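Local structure of chloride intracellular channel exc-4 (Caenorhabditis elegans, 2YV9) at residues N162-C165 and E166-N170; S237-D241 and Q242-H246. The protein may insert into membranes and form chloride channels, and is required to regulate lumen size as the excretory canal grows. One frame throughout, in Å; residues are numbered along the deposited sequence.

Overall arrangement
Both contacts are local, one within a helix and one at a helix start, in the helical half of a GST-like fold. Contact 1 is on helix 155-178, its centre about 19 Å from the centre of the chain; contact 2, about 11 Å from it, leads from a loop into helix 241-251. Their centres lie about 24 Å apart and their nearest atoms about 14 Å, so they do not touch. Contact 2 also meets the thioredoxin-like domain: Asp243 bonds to Ser27 and Arg33, and Pro239 touches Gln41 on helix 38-52, which makes up most of the predicted transmembrane segment. The calcium ion, bound by Gln78, Pro80 and Thr92, involves neither contact.

Contact 1. Residues N162-C165 and E166-N170; sequences NRVC and EQLSN
Val164 and Leu168 meet one turn apart on an alpha helix, residues 155-178 of the helical part of this GST-like fold, and over about two turns four carbonyls pair with four amides. Glu166 N donates to Asn162 O at 2.8 Å and Gln167 N to Arg163 O at 3.0 Å. The straightest of the set is Leu168 N to Val164 O, 3.0 Å long with an N-H...O angle of 175°. Ser169 N reaches Cys165 O at 2.8 Å, and Asn170 N returns to Glu166 O, so the i to i+4 pattern runs on without a break.

Two polar side chains find partners on the same helix: Asn162 OD1 accepts from Lys158 NZ, and Ser169 OG pairs with Gln173 NE2. Arg163 and Glu166 carry opposite charges on the exposed side, but NE of Arg163 stays 5.0 Å from OE1 of Glu166, which rules out a close ion pair; any attraction between them probably acts without direct contact.

On the buried side, Val164 holds CG1 opposite its own amide nitrogen (chi1 172°), a setting that brings this methyl alongside Leu168; the two side chains point the same way. Leu126 of helix 117-140, Pro215 and Phe218 pack against Leu168, while Asn129 touches Val164, joining this face to its neighbours. With CG beside its own backbone N (chi1 -59°), Gln167 sets this atom 3.2 Å from Arg163 O. The apolar pair itself meets at Val164 CG1 and Leu168 CD1, 3.8 Å apart.

Contact 2. Residues S237-D241 and Q242-H246; sequences SCPAD and QDIIH
The carboxamide of Gln242 lies with one face toward Asp241, whose CB sits above it, 4.2 Å from Gln242 CD. Ala240 is placed beyond the oxygen end of the same group, its CB 3.8 Å from Gln242 OE1. A bend at chi2 (73°) folds the glutamine chain back over the preceding residue, and the amide's two ends are then fixed by Thr266 N, which bonds to OE1, and by Gln263 OE1, which bonds to NE2. Replacing Gln242 by an alanine would probably leave Thr266 N and Gln263 OE1 without these mates and uncover the methylene of Asp241.

The Asp243 carboxylate has partners at both oxygens: Ser27 OG at OD1, the guanidinium of Arg33 at OD2. A water also donates to Asp243 OD2 at 2.6 Å and accepts from Ala240 N at 2.9 Å, so the carboxylate reaches the amide of the N-cap residue indirectly. Asp241 OD2 is taken by Thr266 and Thr268. Two acidic groups at a helix start probably interact favourably with its dipole.

The Pro239 ring crosses the Ile244 side chain at about a right angle, with Pro239 CG 3.5 Å from Ile244 CG1. Backbone bonding of the helix starts next to this pair: Ala240 O accepts from Ile244 N at 3.0 Å (N-H...O 151°) and more weakly from Asp243 N. Asp241 O takes the straighter bond from Ile245 N, 3.0 Å at 173°.

With Ala240 as N-cap, apolar contact between the residue before it and the fourth after it is a hydrophobic staple, and the water stands where a capping box would have a direct side-chain bond, at the N-terminus of helix 241-251.

Contact 1. Residues N162-C165 and E166-N170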
loop_
_atom_site.group_PDB
_atom_site.type_symbol
_atom_site.label_atom_id
_atom_site.label_comp_id
_atom_site.label_asym_id
_atom_site.label_seq_id
_atom_site.Cartn_x
_atom_site.Cartn_y
_atom_site.Cartn_z
ATOM N N ASN A 162 -25.066 14.231 7.750
ATOM C CA ASN A 162 -24.882 15.219 8.838
ATOM C C ASN A 162 -23.507 15.078 9.477
ATOM O O ASN A 162 -22.856 16.122 9.772
ATOM C CB ASN A 162 -25.996 15.103 9.900
ATOM C CG ASN A 162 -27.378 15.385 9.328
ATOM O OD1 ASN A 162 -27.493 15.931 8.236
ATOM N ND2 ASN A 162 -28.436 15.001 10.069
ATOM N N ARG A 163 -23.027 13.830 9.647
ATOM C CA ARG A 163 -21.694 13.558 10.187
ATOM C C ARG A 163 -20.600 14.020 9.275
ATOM O O ARG A 163 -19.571 14.532 9.731
ATOM C CB ARG A 163 -21.494 12.102 10.568
ATOM C CG ARG A 163 -22.387 11.667 11.685
ATOM C CD ARG A 163 -21.762 10.528 12.495
ATOM N NE ARG A 163 -22.508 10.325 13.733
ATOM C CZ ARG A 163 -22.271 9.356 14.608
ATOM N NH1 ARG A 163 -21.284 8.472 14.427
ATOM N NH2 ARG A 163 -23.013 9.292 15.697
ATOM N N VAL A 164 -20.808 13.862 7.963
ATOM C CA VAL A 164 -19.905 14.501 6.999
ATOM C C VAL A 164 -19.830 16.004 7.241
ATOM O O VAL A 164 -18.759 16.567 7.354
ATOM C CB VAL A 164 -20.276 14.180 5.504
ATOM C CG1 VAL A 164 -19.467 15.007 4.507
ATOM C CG2 VAL A 164 -20.066 12.637 5.250
ATOM N N CYS A 165 -20.979 16.669 7.308
ATOM C CA CYS A 165 -21.000 18.109 7.503
ATOM C C CYS A 165 -20.338 18.518 8.838
ATOM O O CYS A 165 -19.582 19.485 8.900
ATOM C CB CYS A 165 -22.413 18.609 7.459
ATOM S SG CYS A 165 -23.080 18.532 5.779
ATOM N N GLU A 166 -20.589 17.705 9.876
ATOM C CA GLU A 166 -19.912 17.922 11.191
ATOM C C GLU A 166 -18.396 17.904 11.058
ATOM O O GLU A 166 -17.694 18.739 11.633
ATOM C CB GLU A 166 -20.356 16.824 12.159
ATOM C CG GLU A 166 -19.931 17.108 13.584
ATOM C CD GLU A 166 -20.312 16.016 14.571
ATOM O OE1 GLU A 166 -21.065 15.075 14.212
ATOM O OE2 GLU A 166 -19.821 16.111 15.721
ATOM N N GLN A 167 -17.852 16.931 10.338
ATOM C CA GLN A 167 -16.365 16.809 10.196
ATOM C C GLN A 167 -15.770 17.936 9.335
ATOM O O GLN A 167 -14.694 18.530 9.624
ATOM C CB GLN A 167 -15.984 15.451 9.644
ATOM C CG GLN A 167 -16.442 14.304 10.496
ATOM C CD GLN A 167 -15.764 14.343 11.886
ATOM O OE1 GLN A 167 -14.560 14.645 12.022
ATOM N NE2 GLN A 167 -16.553 14.084 12.918
ATOM N N LEU A 168 -16.485 18.264 8.268
ATOM C CA LEU A 168 -16.140 19.431 7.447
ATOM C C LEU A 168 -16.133 20.691 8.314
ATOM O O LEU A 168 -15.246 21.556 8.185
ATOM C CB LEU A 168 -17.144 19.595 6.293
ATOM C CG LEU A 168 -16.982 18.568 5.187
ATOM C CD1 LEU A 168 -18.224 18.624 4.225
ATOM C CD2 LEU A 168 -15.684 18.716 4.403
ATOM N N SER A 169 -17.122 20.777 9.201
ATOM C CA SER A 169 -17.211 21.892 10.145
ATOM C C SER A 169 -16.017 21.886 11.098
ATOM O O SER A 169 -15.435 22.934 11.342
ATOM C CB SER A 169 -18.489 21.880 10.950
ATOM O OG SER A 169 -18.536 23.090 11.704
ATOM N N ASN A 170 -15.642 20.703 11.584
ATOM C CA ASN A 170 -14.474 20.556 12.489
ATOM C C ASN A 170 -13.165 21.023 11.830
ATOM O O ASN A 170 -12.372 21.770 12.407
ATOM C CB ASN A 170 -14.356 19.128 12.985
ATOM C CG ASN A 170 -15.496 18.719 13.935
ATOM O OD1 ASN A 170 -16.209 19.556 14.474
ATOM N ND2 ASN A 170 -15.656 17.406 14.126
#

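Contact 2. Residues S237-D241 and Q242-H246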
loop_
_atom_site.group_PDB
_atom_site.type_symbol
_atom_site.label_atom_id
_atom_site.label_comp_id
_atom_site.label_asym_id
_atom_site.label_seq_id
_atom_site.Cartn_x
_atom_site.Cartn_y
_atom_site.Cartn_z
ATOM N N SER A 237 -1.658 16.720 -10.463
ATOM C CA SER A 237 -1.959 15.322 -10.123
ATOM C C SER A 237 -3.447 15.051 -10.015
ATOM O O SER A 237 -3.837 13.966 -9.603
ATOM C CB SER A 237 -1.300 14.977 -8.797
ATOM O OG SER A 237 -1.782 15.858 -7.763
ATOM N N CYS A 238 -4.281 16.023 -10.348
ATOM C CA CYS A 238 -5.718 15.923 -10.068
ATOM C C CYS A 238 -6.444 15.295 -11.255
ATOM O O CYS A 238 -6.321 15.781 -12.403
ATOM C CB CYS A 238 -6.311 17.310 -9.773
ATOM S SG CYS A 238 -8.068 17.252 -9.324
ATOM N N PRO A 239 -7.203 14.208 -10.994
ATOM C CA PRO A 239 -7.880 13.591 -12.124
ATOM C C PRO A 239 -9.026 14.420 -12.601
ATOM O O PRO A 239 -9.540 15.212 -11.845
ATOM C CB PRO A 239 -8.405 12.287 -11.545
ATOM C CG PRO A 239 -8.591 12.559 -10.147
ATOM C CD PRO A 239 -7.447 13.473 -9.768
ATOM N N ALA A 240 -9.470 14.181 -13.850
ATOM C CA ALA A 240 -10.669 14.846 -14.364
ATOM C C ALA A 240 -11.944 14.427 -13.610
ATOM O O ALA A 240 -12.039 13.304 -13.039
ATOM C CB ALA A 240 -10.842 14.527 -15.911
ATOM N N ASP A 241 -12.930 15.344 -13.607
ATOM C CA ASP A 241 -14.194 15.101 -12.948
ATOM C C ASP A 241 -14.793 13.731 -13.308
ATOM O O ASP A 241 -15.276 12.977 -12.452
ATOM C CB ASP A 241 -15.247 16.133 -13.345
ATOM C CG ASP A 241 -14.819 17.578 -13.131
ATOM O OD1 ASP A 241 -13.926 17.890 -12.269
ATOM O OD2 ASP A 241 -15.421 18.415 -13.830
ATOM N N GLN A 242 -14.753 13.420 -14.608
ATOM C CA GLN A 242 -15.385 12.203 -15.091
ATOM C C GLN A 242 -14.710 10.954 -14.569
ATOM O O GLN A 242 -15.379 9.933 -14.337
ATOM C CB GLN A 242 -15.368 12.161 -16.612
ATOM C CG GLN A 242 -16.256 13.214 -17.272
ATOM C CD GLN A 242 -15.704 14.603 -17.184
ATOM O OE1 GLN A 242 -14.492 14.820 -17.042
ATOM N NE2 GLN A 242 -16.585 15.577 -17.334
ATOM N N ASP A 243 -13.391 11.041 -14.366
ATOM C CA ASP A 243 -12.640 9.917 -13.858
ATOM C C ASP A 243 -12.821 9.750 -12.331
ATOM O O ASP A 243 -12.743 8.647 -11.818
ATOM C CB ASP A 243 -11.167 9.987 -14.272
ATOM C CG ASP A 243 -11.025 10.008 -15.754
ATOM O OD1 ASP A 243 -11.765 9.152 -16.324
ATOM O OD2 ASP A 243 -10.329 10.896 -16.310
ATOM N N ILE A 244 -13.087 10.848 -11.615
ATOM C CA ILE A 244 -13.394 10.726 -10.215
ATOM C C ILE A 244 -14.767 10.029 -10.086
ATOM O O ILE A 244 -14.922 9.087 -9.313
ATOM C CB ILE A 244 -13.438 12.108 -9.509
ATOM C CG1 ILE A 244 -12.039 12.756 -9.523
ATOM C CG2 ILE A 244 -13.930 11.922 -8.047
ATOM C CD1 ILE A 244 -11.984 14.276 -9.089
ATOM N N ILE A 245 -15.749 10.523 -10.846
ATOM C CA ILE A 245 -17.111 9.947 -10.827
ATOM C C ILE A 245 -17.050 8.476 -11.200
ATOM O O ILE A 245 -17.580 7.610 -10.487
ATOM C CB ILE A 245 -18.041 10.723 -11.750
ATOM C CG1 ILE A 245 -18.290 12.143 -11.232
ATOM C CG2 ILE A 245 -19.379 10.008 -11.855
ATOM C CD1 ILE A 245 -18.604 13.131 -12.362
ATOM N N HIS A 246 -16.313 8.147 -12.260
ATOM C CA HIS A 246 -16.238 6.763 -12.711
ATOM C C HIS A 246 -15.575 5.826 -11.720
ATOM O O HIS A 246 -15.999 4.703 -11.555
ATOM C CB HIS A 246 -15.508 6.709 -14.036
ATOM C CG HIS A 246 -15.662 5.397 -14.735
ATOM N ND1 HIS A 246 -14.703 4.409 -14.690
ATOM C CD2 HIS A 246 -16.691 4.894 -15.460
ATOM C CE1 HIS A 246 -15.125 3.361 -15.383
ATOM N NE2 HIS A 246 -16.332 3.627 -15.852
HETATM O O HOH W 1 -8.234 12.046 -15.380
#